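Local coordinates for protein biliverdin reductase (Synechocystis sp., PDB 5B3T) that probably reduces biliverdin, the open-chain tetrapyrrole made by heme degradation, with NAD(P)H as the source of hydride, at residues 67-72 and 76-81; 90-95 and 118-123; 140-145 and 278-283; 145-150 and 190-195. All coordinates share one frame; numbering follows the deposited sequence.

Contact 1: residues 67-72 and 76-81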
loop_
_atom_site.group_PDB
_atom_site.type_symbol
_atom_site.label_atom_id
_atom_site.label_comp_id
_atom_site.label_asym_id
_atom_site.label_seq_id
_atom_site.Cartn_x
_atom_site.Cartn_y
_atom_site.Cartn_z
ATOM N N GLN A 67 10.775 7.054 -17.091
ATOM C CA GLN A 67 11.375 6.180 -18.095
ATOM C C GLN A 67 12.884 6.377 -18.167
ATOM O O GLN A 67 13.643 5.405 -18.260
ATOM C CB GLN A 67 10.744 6.433 -19.468
ATOM C CG GLN A 67 9.269 6.078 -19.573
ATOM C CD GLN A 67 8.361 7.216 -19.158
ATOM O OE1 GLN A 67 8.780 8.139 -18.458
ATOM N NE2 GLN A 67 7.108 7.160 -19.594
ATOM N N ALA A 68 13.337 7.632 -18.123
ATOM C CA ALA A 68 14.771 7.896 -18.117
ATOM C C ALA A 68 15.420 7.394 -16.833
ATOM O O ALA A 68 16.546 6.882 -16.860
ATOM C CB ALA A 68 15.034 9.391 -18.301
ATOM N N LEU A 69 14.729 7.536 -15.700
ATOM C CA LEU A 69 15.276 7.072 -14.429
ATOM C C LEU A 69 15.538 5.572 -14.455
ATOM O O LEU A 69 16.629 5.116 -14.099
ATOM C CB LEU A 69 14.326 7.430 -13.282
ATOM C CG LEU A 69 14.759 7.065 -11.857
ATOM C CD1 LEU A 69 14.200 8.077 -10.883
ATOM C CD2 LEU A 69 14.306 5.663 -11.456
ATOM N N ILE A 70 14.542 4.784 -14.867
ATOM C CA ILE A 70 14.671 3.334 -14.789
ATOM C C ILE A 70 15.667 2.793 -15.807
ATOM O O ILE A 70 16.140 1.660 -15.659
ATOM C CB ILE A 70 13.295 2.659 -14.952
ATOM C CG1 ILE A 70 12.684 2.982 -16.317
ATOM C CG2 ILE A 70 12.354 3.078 -13.826
ATOM C CD1 ILE A 70 12.675 1.804 -17.272
ATOM N N ASN A 71 16.007 3.569 -16.835
ATOM C CA ASN A 71 16.994 3.153 -17.823
ATOM C C ASN A 71 18.393 3.686 -17.532
ATOM O O ASN A 71 19.314 3.427 -18.315
ATOM C CB ASN A 71 16.559 3.589 -19.227
ATOM C CG ASN A 71 15.445 2.723 -19.789
ATOM O OD1 ASN A 71 15.687 1.611 -20.260
ATOM N ND2 ASN A 71 14.220 3.232 -19.752
ATOM N N ASP A 72 18.573 4.416 -16.438
ATOM C CA ASP A 72 19.886 4.939 -16.065
ATOM C C ASP A 72 20.819 3.784 -15.719
ATOM O O ASP A 72 20.500 2.988 -14.825
ATOM C CB ASP A 72 19.746 5.897 -14.878
ATOM C CG ASP A 72 21.045 6.616 -14.526
ATOM O OD1 ASP A 72 22.137 6.169 -14.935
ATOM O OD2 ASP A 72 20.969 7.646 -13.824
ATOM N N ASP A 76 20.932 0.621 -9.651
ATOM C CA ASP A 76 20.736 -0.807 -9.437
ATOM C C ASP A 76 19.322 -1.155 -8.995
ATOM O O ASP A 76 18.830 -2.240 -9.322
ATOM C CB ASP A 76 21.719 -1.334 -8.386
ATOM C CG ASP A 76 23.160 -1.008 -8.715
ATOM O OD1 ASP A 76 23.576 -1.240 -9.869
ATOM O OD2 ASP A 76 23.877 -0.521 -7.817
ATOM N N LEU A 77 18.657 -0.255 -8.274
ATOM C CA LEU A 77 17.404 -0.557 -7.598
ATOM C C LEU A 77 16.424 0.586 -7.812
ATOM O O LEU A 77 16.789 1.757 -7.666
ATOM C CB LEU A 77 17.651 -0.786 -6.101
ATOM C CG LEU A 77 16.474 -0.768 -5.130
ATOM C CD1 LEU A 77 15.556 -1.955 -5.355
ATOM C CD2 LEU A 77 16.988 -0.751 -3.700
ATOM N N VAL A 78 15.184 0.249 -8.157
ATOM C CA VAL A 78 14.131 1.230 -8.389
ATOM C C VAL A 78 13.082 1.081 -7.295
ATOM O O VAL A 78 12.505 -0.000 -7.119
ATOM C CB VAL A 78 13.497 1.072 -9.779
ATOM C CG1 VAL A 78 12.325 2.030 -9.930
ATOM C CG2 VAL A 78 14.532 1.318 -10.865
ATOM N N LEU A 79 12.837 2.167 -6.569
ATOM C CA LEU A 79 11.784 2.242 -5.564
ATOM C C LEU A 79 10.581 2.946 -6.181
ATOM O O LEU A 79 10.698 4.082 -6.653
ATOM C CB LEU A 79 12.284 2.982 -4.321
ATOM C CG LEU A 79 11.436 3.060 -3.046
ATOM C CD1 LEU A 79 10.404 4.183 -3.110
ATOM C CD2 LEU A 79 10.762 1.727 -2.755
ATOM N N ILE A 80 9.430 2.275 -6.174
ATOM C CA ILE A 80 8.222 2.769 -6.826
ATOM C C ILE A 80 7.185 3.069 -5.751
ATOM O O ILE A 80 6.728 2.161 -5.047
ATOM C CB ILE A 80 7.676 1.760 -7.846
ATOM C CG1 ILE A 80 8.754 1.393 -8.866
ATOM C CG2 ILE A 80 6.454 2.333 -8.554
ATOM C CD1 ILE A 80 8.323 0.312 -9.835
ATOM N N ALA A 81 6.804 4.347 -5.634
ATOM C CA ALA A 81 5.785 4.788 -4.679
ATOM C C ALA A 81 5.177 6.078 -5.236
ATOM O O ALA A 81 5.475 7.185 -4.783
ATOM C CB ALA A 81 6.359 5.001 -3.279
#

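Contact 2: residues 90-95 and 118-123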
loop_
_atom_site.group_PDB
_atom_site.type_symbol
_atom_site.label_atom_id
_atom_site.label_comp_id
_atom_site.label_asym_id
_atom_site.label_seq_id
_atom_site.Cartn_x
_atom_site.Cartn_y
_atom_site.Cartn_z
ATOM N N ILE A 90 5.556 0.741 -14.494
ATOM C CA ILE A 90 6.909 1.122 -14.103
ATOM C C ILE A 90 7.691 -0.098 -13.633
ATOM O O ILE A 90 8.881 -0.245 -13.937
ATOM C CB ILE A 90 6.868 2.222 -13.026
ATOM C CG1 ILE A 90 6.178 3.476 -13.566
ATOM C CG2 ILE A 90 8.272 2.578 -12.570
ATOM C CD1 ILE A 90 6.090 4.602 -12.555
ATOM N N ALA A 91 7.036 -0.997 -12.895
ATOM C CA ALA A 91 7.715 -2.201 -12.425
ATOM C C ALA A 91 8.160 -3.080 -13.589
ATOM O O ALA A 91 9.280 -3.600 -13.586
ATOM C CB ALA A 91 6.801 -2.983 -11.483
ATOM N N GLU A 92 7.295 -3.263 -14.590
ATOM C CA GLU A 92 7.678 -4.070 -15.745
ATOM C C GLU A 92 8.833 -3.435 -16.504
ATOM O O GLU A 92 9.773 -4.128 -16.912
ATOM C CB GLU A 92 6.483 -4.277 -16.676
ATOM C CG GLU A 92 6.848 -5.025 -17.951
ATOM C CD GLU A 92 5.644 -5.402 -18.790
ATOM O OE1 GLU A 92 4.653 -4.642 -18.794
ATOM O OE2 GLU A 92 5.691 -6.459 -19.450
ATOM N N ALA A 93 8.784 -2.115 -16.703
ATOM C CA ALA A 93 9.860 -1.438 -17.418
ATOM C C ALA A 93 11.172 -1.531 -16.651
ATOM O O ALA A 93 12.233 -1.761 -17.245
ATOM C CB ALA A 93 9.486 0.022 -17.672
ATOM N N ALA A 94 11.119 -1.360 -15.327
ATOM C CA ALA A 94 12.332 -1.432 -14.518
ATOM C C ALA A 94 12.933 -2.832 -14.540
ATOM O O ALA A 94 14.157 -2.986 -14.623
ATOM C CB ALA A 94 12.032 -1.000 -13.084
ATOM N N LEU A 95 12.090 -3.866 -14.456
ATOM C CA LEU A 95 12.596 -5.234 -14.523
ATOM C C LEU A 95 13.201 -5.530 -15.888
ATOM O O LEU A 95 14.246 -6.184 -15.985
ATOM C CB LEU A 95 11.478 -6.228 -14.210
ATOM C CG LEU A 95 10.995 -6.288 -12.761
ATOM C CD1 LEU A 95 9.749 -7.157 -12.642
ATOM C CD2 LEU A 95 12.104 -6.804 -11.858
ATOM N N GLN A 118 5.855 -11.107 -11.472
ATOM C CA GLN A 118 6.549 -12.098 -10.658
ATOM C C GLN A 118 7.400 -13.018 -11.527
ATOM O O GLN A 118 8.566 -13.287 -11.215
ATOM C CB GLN A 118 5.529 -12.901 -9.852
ATOM C CG GLN A 118 6.104 -14.041 -9.035
ATOM C CD GLN A 118 5.020 -14.937 -8.470
ATOM O OE1 GLN A 118 4.056 -15.272 -9.161
ATOM N NE2 GLN A 118 5.167 -15.325 -7.209
ATOM N N GLN A 119 6.828 -13.505 -12.630
ATOM C CA GLN A 119 7.576 -14.364 -13.544
ATOM C C GLN A 119 8.739 -13.615 -14.182
ATOM O O GLN A 119 9.840 -14.162 -14.318
ATOM C CB GLN A 119 6.637 -14.917 -14.617
ATOM C CG GLN A 119 7.304 -15.831 -15.637
ATOM C CD GLN A 119 8.016 -17.006 -14.999
ATOM O OE1 GLN A 119 9.185 -17.264 -15.281
ATOM N NE2 GLN A 119 7.311 -17.727 -14.136
ATOM N N LEU A 120 8.515 -12.359 -14.577
ATOM C CA LEU A 120 9.567 -11.582 -15.227
ATOM C C LEU A 120 10.746 -11.351 -14.291
ATOM O O LEU A 120 11.907 -11.457 -14.704
ATOM C CB LEU A 120 9.002 -10.250 -15.721
ATOM C CG LEU A 120 10.012 -9.259 -16.302
ATOM C CD1 LEU A 120 10.682 -9.831 -17.544
ATOM C CD2 LEU A 120 9.347 -7.926 -16.610
ATOM N N ALA A 121 10.469 -11.035 -13.025
ATOM C CA ALA A 121 11.550 -10.832 -12.066
ATOM C C ALA A 121 12.344 -12.114 -11.854
ATOM O O ALA A 121 13.576 -12.076 -11.740
ATOM C CB ALA A 121 10.989 -10.318 -10.741
ATOM N N ARG A 122 11.658 -13.259 -11.801
ATOM C CA ARG A 122 12.355 -14.538 -11.716
ATOM C C ARG A 122 13.232 -14.758 -12.942
ATOM O O ARG A 122 14.411 -15.110 -12.823
ATOM C CB ARG A 122 11.355 -15.687 -11.578
ATOM C CG ARG A 122 10.570 -15.734 -10.278
ATOM C CD ARG A 122 10.114 -17.162 -10.006
ATOM N NE ARG A 122 8.858 -17.237 -9.264
ATOM C CZ ARG A 122 7.676 -17.462 -9.829
ATOM N NH1 ARG A 122 7.588 -17.625 -11.142
ATOM N NH2 ARG A 122 6.581 -17.524 -9.084
ATOM N N GLU A 123 12.666 -14.552 -14.135
ATOM C CA GLU A 123 13.408 -14.800 -15.365
ATOM C C GLU A 123 14.632 -13.901 -15.478
ATOM O O GLU A 123 15.652 -14.314 -16.041
ATOM C CB GLU A 123 12.489 -14.616 -16.574
ATOM C CG GLU A 123 11.623 -15.835 -16.867
ATOM C CD GLU A 123 10.467 -15.535 -17.804
ATOM O OE1 GLU A 123 10.304 -14.361 -18.199
ATOM O OE2 GLU A 123 9.719 -16.476 -18.146
#

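Contact 3: residues 140-145 and 278-283. With PO4 (phosphate ion), chain C.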
loop_
_atom_site.group_PDB
_atom_site.type_symbol
_atom_site.label_atom_id
_atom_site.label_comp_id
_atom_site.label_asym_id
_atom_site.label_seq_id
_atom_site.Cartn_x
_atom_site.Cartn_y
_atom_site.Cartn_z
ATOM N N HIS A 140 -1.423 -2.111 11.650
ATOM C CA HIS A 140 -1.478 -3.501 11.200
ATOM C C HIS A 140 -0.630 -4.407 12.083
ATOM O O HIS A 140 -1.055 -5.514 12.437
ATOM C CB HIS A 140 -1.020 -3.630 9.749
ATOM C CG HIS A 140 -0.869 -5.052 9.306
ATOM N ND1 HIS A 140 -1.944 -5.843 8.961
ATOM C CD2 HIS A 140 0.227 -5.841 9.196
ATOM C CE1 HIS A 140 -1.515 -7.049 8.636
ATOM N NE2 HIS A 140 -0.202 -7.074 8.770
ATOM N N GLN A 141 0.579 -3.968 12.435
ATOM C CA GLN A 141 1.420 -4.780 13.306
ATOM C C GLN A 141 0.827 -4.883 14.705
ATOM O O GLN A 141 0.932 -5.930 15.353
ATOM C CB GLN A 141 2.836 -4.207 13.358
ATOM C CG GLN A 141 3.584 -4.268 12.031
ATOM C CD GLN A 141 3.764 -5.687 11.502
ATOM O OE1 GLN A 141 3.638 -6.666 12.241
ATOM N NE2 GLN A 141 4.068 -5.799 10.215
ATOM N N ALA A 142 0.198 -3.808 15.185
ATOM C CA ALA A 142 -0.468 -3.862 16.483
ATOM C C ALA A 142 -1.624 -4.857 16.470
ATOM O O ALA A 142 -1.843 -5.577 17.452
ATOM C CB ALA A 142 -0.958 -2.469 16.879
ATOM N N ILE A 143 -2.375 -4.911 15.368
ATOM C CA ILE A 143 -3.445 -5.900 15.241
ATOM C C ILE A 143 -2.864 -7.309 15.253
ATOM O O ILE A 143 -3.352 -8.197 15.962
ATOM C CB ILE A 143 -4.271 -5.646 13.966
ATOM C CG1 ILE A 143 -4.988 -4.299 14.043
ATOM C CG2 ILE A 143 -5.270 -6.771 13.745
ATOM C CD1 ILE A 143 -5.891 -4.023 12.861
ATOM N N ARG A 144 -1.813 -7.532 14.458
ATOM C CA ARG A 144 -1.159 -8.838 14.426
ATOM C C ARG A 144 -0.695 -9.261 15.814
ATOM O O ARG A 144 -0.880 -10.415 16.215
ATOM C CB ARG A 144 0.025 -8.802 13.458
ATOM C CG ARG A 144 -0.243 -9.420 12.097
ATOM C CD ARG A 144 0.205 -10.872 12.063
ATOM N NE ARG A 144 0.146 -11.428 10.716
ATOM C CZ ARG A 144 -0.884 -12.116 10.234
ATOM N NH1 ARG A 144 -1.951 -12.337 10.992
ATOM N NH2 ARG A 144 -0.849 -12.583 8.995
ATOM N N GLN A 145 -0.100 -8.333 16.566
ATOM C CA GLN A 145 0.440 -8.650 17.883
ATOM C C GLN A 145 -0.636 -8.936 18.922
ATOM O O GLN A 145 -0.302 -9.421 20.008
ATOM C CB GLN A 145 1.325 -7.503 18.370
ATOM C CG GLN A 145 2.723 -7.493 17.772
ATOM C CD GLN A 145 3.452 -6.187 18.022
ATOM O OE1 GLN A 145 3.207 -5.507 19.019
ATOM N NE2 GLN A 145 4.358 -5.832 17.118
ATOM N N ILE A 278 -3.149 0.019 23.638
ATOM C CA ILE A 278 -2.306 -0.761 22.741
ATOM C C ILE A 278 -1.227 0.153 22.182
ATOM O O ILE A 278 -1.531 1.204 21.604
ATOM C CB ILE A 278 -3.120 -1.409 21.608
ATOM C CG1 ILE A 278 -4.076 -2.460 22.175
ATOM C CG2 ILE A 278 -2.195 -2.032 20.576
ATOM C CD1 ILE A 278 -4.950 -3.116 21.130
ATOM N N THR A 279 0.031 -0.243 22.360
ATOM C CA THR A 279 1.150 0.519 21.822
ATOM C C THR A 279 1.237 0.311 20.313
ATOM O O THR A 279 1.377 -0.822 19.841
ATOM C CB THR A 279 2.451 0.094 22.498
ATOM O OG1 THR A 279 2.339 0.280 23.916
ATOM C CG2 THR A 279 3.617 0.921 21.974
ATOM N N VAL A 280 1.148 1.401 19.558
ATOM C CA VAL A 280 1.235 1.363 18.102
ATOM C C VAL A 280 2.570 1.969 17.697
ATOM O O VAL A 280 2.842 3.143 17.986
ATOM C CB VAL A 280 0.067 2.106 17.441
ATOM C CG1 VAL A 280 0.213 2.074 15.928
ATOM C CG2 VAL A 280 -1.259 1.489 17.870
ATOM N N GLY A 281 3.404 1.171 17.028
ATOM C CA GLY A 281 4.707 1.631 16.601
ATOM C C GLY A 281 4.646 2.519 15.372
ATOM O O GLY A 281 3.625 2.633 14.694
ATOM N N SER A 282 5.781 3.152 15.086
ATOM C CA SER A 282 5.873 4.108 13.994
ATOM C C SER A 282 6.008 3.398 12.652
ATOM O O SER A 282 6.601 2.320 12.546
ATOM C CB SER A 282 7.068 5.040 14.199
ATOM O OG SER A 282 8.288 4.340 14.034
ATOM N N ARG A 283 5.442 4.021 11.615
ATOM C CA ARG A 283 5.676 3.549 10.256
ATOM C C ARG A 283 7.125 3.767 9.842
ATOM O O ARG A 283 7.661 2.997 9.035
ATOM C CB ARG A 283 4.736 4.260 9.283
ATOM C CG ARG A 283 3.267 3.912 9.461
ATOM C CD ARG A 283 2.404 4.857 8.650
ATOM N NE ARG A 283 2.605 6.241 9.068
ATOM C CZ ARG A 283 2.133 7.296 8.415
ATOM N NH1 ARG A 283 1.432 7.130 7.302
ATOM N NH2 ARG A 283 2.368 8.519 8.871
HETATM P P PO4 C . 4.913 7.735 11.646
HETATM O O1 PO4 C . 4.551 8.504 12.890
HETATM O O2 PO4 C . 6.344 7.261 11.724
HETATM O O3 PO4 C . 4.003 6.539 11.522
HETATM O O4 PO4 C . 4.751 8.633 10.443
#

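Contact 4: residues 145-150 and 190-195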
loop_
_atom_site.group_PDB
_atom_site.type_symbol
_atom_site.label_atom_id
_atom_site.label_comp_id
_atom_site.label_asym_id
_atom_site.label_seq_id
_atom_site.Cartn_x
_atom_site.Cartn_y
_atom_site.Cartn_z
ATOM N N GLN A 145 -0.100 -8.333 16.566
ATOM C CA GLN A 145 0.440 -8.650 17.883
ATOM C C GLN A 145 -0.636 -8.936 18.922
ATOM O O GLN A 145 -0.302 -9.421 20.008
ATOM C CB GLN A 145 1.325 -7.503 18.370
ATOM C CG GLN A 145 2.723 -7.493 17.772
ATOM C CD GLN A 145 3.452 -6.187 18.022
ATOM O OE1 GLN A 145 3.207 -5.507 19.019
ATOM N NE2 GLN A 145 4.358 -5.832 17.118
ATOM N N ASN A 146 -1.907 -8.653 18.629
ATOM C CA ASN A 146 -2.959 -8.782 19.625
ATOM C C ASN A 146 -4.155 -9.611 19.174
ATOM O O ASN A 146 -5.060 -9.841 19.983
ATOM C CB ASN A 146 -3.448 -7.394 20.066
ATOM C CG ASN A 146 -2.419 -6.652 20.901
ATOM O OD1 ASN A 146 -2.270 -6.910 22.096
ATOM N ND2 ASN A 146 -1.704 -5.726 20.274
ATOM N N LEU A 147 -4.190 -10.064 17.917
ATOM C CA LEU A 147 -5.294 -10.908 17.468
ATOM C C LEU A 147 -5.379 -12.200 18.267
ATOM O O LEU A 147 -6.479 -12.709 18.510
ATOM C CB LEU A 147 -5.152 -11.218 15.977
ATOM C CG LEU A 147 -5.912 -10.290 15.027
ATOM C CD1 LEU A 147 -5.623 -10.645 13.578
ATOM C CD2 LEU A 147 -7.404 -10.356 15.305
ATOM N N GLY A 148 -4.235 -12.742 18.691
ATOM C CA GLY A 148 -4.239 -13.963 19.476
ATOM C C GLY A 148 -4.949 -13.838 20.808
ATOM O O GLY A 148 -5.235 -14.857 21.446
ATOM N N LYS A 149 -5.252 -12.614 21.239
ATOM C CA LYS A 149 -5.873 -12.377 22.534
ATOM C C LYS A 149 -7.398 -12.424 22.503
ATOM O O LYS A 149 -8.013 -12.555 23.566
ATOM C CB LYS A 149 -5.438 -11.018 23.095
ATOM C CG LYS A 149 -3.953 -10.890 23.409
ATOM C CD LYS A 149 -3.655 -9.517 24.002
ATOM C CE LYS A 149 -2.226 -9.404 24.515
ATOM N NZ LYS A 149 -1.223 -9.711 23.461
ATOM N N ILE A 150 -8.028 -12.324 21.332
ATOM C CA ILE A 150 -9.470 -12.115 21.259
ATOM C C ILE A 150 -10.210 -13.332 20.717
ATOM O O ILE A 150 -11.403 -13.237 20.412
ATOM C CB ILE A 150 -9.812 -10.859 20.439
ATOM C CG1 ILE A 150 -9.447 -11.050 18.966
ATOM C CG2 ILE A 150 -9.095 -9.646 21.006
ATOM C CD1 ILE A 150 -9.860 -9.882 18.090
ATOM N N SER A 190 -6.866 -8.120 3.879
ATOM C CA SER A 190 -6.543 -9.419 3.303
ATOM C C SER A 190 -5.257 -10.023 3.845
ATOM O O SER A 190 -4.897 -11.134 3.445
ATOM C CB SER A 190 -6.437 -9.307 1.780
ATOM O OG SER A 190 -5.226 -8.671 1.408
ATOM N N ARG A 191 -4.552 -9.329 4.737
ATOM C CA ARG A 191 -3.240 -9.768 5.195
ATOM C C ARG A 191 -3.298 -10.464 6.550
ATOM O O ARG A 191 -2.307 -10.473 7.290
ATOM C CB ARG A 191 -2.275 -8.585 5.219
ATOM C CG ARG A 191 -2.006 -8.055 3.821
ATOM C CD ARG A 191 -1.292 -6.719 3.820
ATOM N NE ARG A 191 -1.155 -6.204 2.459
ATOM C CZ ARG A 191 -0.096 -6.414 1.683
ATOM N NH1 ARG A 191 0.926 -7.129 2.134
ATOM N NH2 ARG A 191 -0.058 -5.909 0.458
ATOM N N PHE A 192 -4.442 -11.064 6.879
ATOM C CA PHE A 192 -4.576 -11.948 8.032
ATOM C C PHE A 192 -5.039 -13.344 7.615
ATOM O O PHE A 192 -5.638 -14.062 8.427
ATOM C CB PHE A 192 -5.541 -11.345 9.060
ATOM C CG PHE A 192 -5.247 -9.906 9.414
ATOM C CD1 PHE A 192 -4.260 -9.581 10.333
ATOM C CD2 PHE A 192 -5.964 -8.879 8.819
ATOM C CE1 PHE A 192 -4.001 -8.256 10.653
ATOM C CE2 PHE A 192 -5.705 -7.556 9.133
ATOM C CZ PHE A 192 -4.724 -7.246 10.050
ATOM N N THR A 193 -4.766 -13.720 6.369
ATOM C CA THR A 193 -5.159 -15.028 5.861
ATOM C C THR A 193 -4.685 -16.142 6.787
ATOM O O THR A 193 -5.316 -17.194 6.881
ATOM C CB THR A 193 -4.599 -15.274 4.447
ATOM O OG1 THR A 193 -5.009 -14.213 3.575
ATOM C CG2 THR A 193 -5.104 -16.600 3.898
ATOM N N ASP A 194 -3.570 -15.902 7.470
ATOM C CA ASP A 194 -3.010 -16.884 8.391
ATOM C C ASP A 194 -4.014 -17.255 9.477
ATOM O O ASP A 194 -4.002 -18.373 9.991
ATOM C CB ASP A 194 -1.724 -16.351 9.023
ATOM C CG ASP A 194 -1.247 -17.206 10.182
ATOM O OD1 ASP A 194 -1.396 -18.444 10.110
ATOM O OD2 ASP A 194 -0.722 -16.640 11.164
ATOM N N LEU A 195 -4.883 -16.309 9.819
ATOM C CA LEU A 195 -5.879 -16.530 10.827
ATOM C C LEU A 195 -7.314 -16.557 10.348
ATOM O O LEU A 195 -8.088 -17.315 10.810
ATOM C CB LEU A 195 -5.755 -15.448 11.881
ATOM C CG LEU A 195 -4.470 -15.379 12.713
ATOM C CD1 LEU A 195 -4.037 -13.978 13.083
ATOM C CD2 LEU A 195 -4.694 -16.235 13.953
#

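Contact 1: residues 67-72 and 76-81
Val78 meets Ile70 and Leu69 through methyl groups alone. The CG2 branch of Ile70 lies above the fork of the valine, 4.0 Å from Val78 CG1 and 4.1 Å from Val78 CG2, so one methyl is shared almost evenly between two. Leu69 adds a looser touch, its CD2 standing 4.4 Å from Val78 CG2. Torsions explain which branch of the isoleucine does the work: CG1 of Ile70 sits between the backbone N and the carbonyl carbon (chi1 61°), which carries the longer arm and its CD1 away from the strand and leaves CG2 facing the valine. That arm instead packs on Ala93 of helix 87-96, while Leu69 also reaches Val19 of strand 14-19. Just after Ile70, Asn71 ND2 donates to Gln67 O at 2.7 Å with an N-H...O angle of 162°; the acceptor oxygen lies close to the amide plane of Asn71, while the donor is tilted from the carbonyl plane. Strand 77-80, which carries Val78, lies between strands 14-19 and 100-104 of the parallel Rossmann sheet, with Asp76 in a salt bridge to Arg15. The CA atoms of Ile70 and Val78 are 6.8 Å apart. The absence of any hydrogen bond between 67-72 and 76-81, with all three touching residues buried, is consistent with the helix being held here by shape and exclusion of water, whereas polar groups of both segments bond to other partners, such as Arg15 and Lys99.

Contact 2: residues 90-95 and 118-123
Glu92 and Leu95, one turn apart on helix 87-96, grip Leu120 of helix 111-124 between them. At Glu92 it is the aliphatic part that touches: CG lies 4.1 Å from Leu120 CD2, the two side chains crossing at about a right angle, and the same methyl is 3.8 Å from the backbone Glu92 O. The carboxylate is carried onward by an extended chain, with a long, weak ion pair to Lys116. Further along, Leu95 CB approaches Leu120 CD2 to 3.6 Å. Leu120 has CG anti to its own backbone N (chi1 174°), and this projects CD2 into the notch formed by the two residues. Beyond CB, both branches of Leu95 straddle Ala121 CB, with CD1 and CD2 each 3.9 Å from it. Putting an alanine at Leu95 removes both methyls that meet Ala121 CB and would probably open a gap between the helices. The segment axes approach to 10.0 Å, and their N-to-C directions differ by 14°. Such nearly parallel helices, each leading to or from a strand of the same parallel sheet, are the arrangement expected of beta-alpha-beta crossovers in a Rossmann fold.

Contact 3: residues 140-145 and 278-283
Ala142 of helix 137-146, in the C-terminal alpha/beta domain, carries most of this contact, its CB set against the chain from Ile278 to Val280. That methyl lies 3.9 Å from Ile278 CG2, 4.1 Å from Val280 CG2 and 4.1 Å from the backbone Thr279 O. Ile278, with CG2 anti to the backbone N, presents this short branch to the helix. Phe262 packs against both Ala142 and Ile278. Farther along, Ser282 is the N-cap of helix 283-300, and Arg283 binds a phosphate ion, probably from the crystallisation liquor. Phosphate O3 accepts from Arg283 N at 2.9 Å and, nearly straight (173°), from Arg283 NE at 2.8 Å, while Arg283 NH2 reaches phosphate O4 at 2.9 Å. The bend at chi3 (-60°) lets the guanidinium edge and the backbone N share O3. Tyr23 OH and Arg284 N also bond the ion, Tyr23 being an NADP(+)-binding residue of this enzyme. A leucine in place of Arg283 lacks the guanidinium and would probably leave the phosphate more loosely held and Glu134 O without this donor. Methyl packing thus joins the segments, whereas the helix start at the end of 278-283 offers N-H groups suited to an anion.

Contact 4: residues 145-150 and 190-195
This is a small apolar contact in the C-terminal alpha/beta domain, where the turn leaving helix 137-146 meets the start of helix 193-196. Leu147 supplies one side of it and Phe192 with Leu195 the other, and no hydrogen bond crosses. A single methyl does most of the touching: Leu147 CD1 is 3.7 Å from Phe192 CD1 and equally 3.7 Å from Leu195 CD1, touching both at once. Leu147 CD1 approaches the aromatic ring obliquely, at the CD1-CE1 side, with Phe192 CE1 4.1 Å from it. The side chains of Leu147 and Phe192 cross at about a right angle. The torsions of Leu147 help to place that methyl, since chi1 is displaced to -94° while chi2 (176°) extends the chain so that CD1 makes the contact. Leu195 crosses Leu147 at a slant, its CD1 coming within 4.2 Å of Leu147 CB. Phe192 is the N-cap residue of its helix, and its O accepts from Leu195 N at 2.7 Å. On the other segment, Ile150 N bonds to Leu147 O at 3.2 Å within the turn. Around this group, helix 137-146 contributes His140, whose ring meets that of Phe192, together with Ile143 on Phe192 and Arg144 against both Phe192 and Leu195, while Ile150 and Lys149 rest on strand 266-271.

Contacts 1 and 2 belong to the Rossmann domain and share a boundary: helix 87-96, used by contact 2, also packs on Ile70 and Ile80 of contact 1. Contacts 3 and 4 lie in the C-terminal domain, both drawing on helix 137-146 and overlapping at Gln145. The two pairs are well separated, with centres 31 to 35 Å apart. Contact 1 is wholly buried and contact 4 largely so, although Leu195 is exposed; contacts 2 and 3 are only partly buried. All four join their segments through apolar groups. Contact 2 puts a charged residue's aliphatic part to use, contact 4 brings in an aromatic ring, and contact 3 alone borders a bound anion.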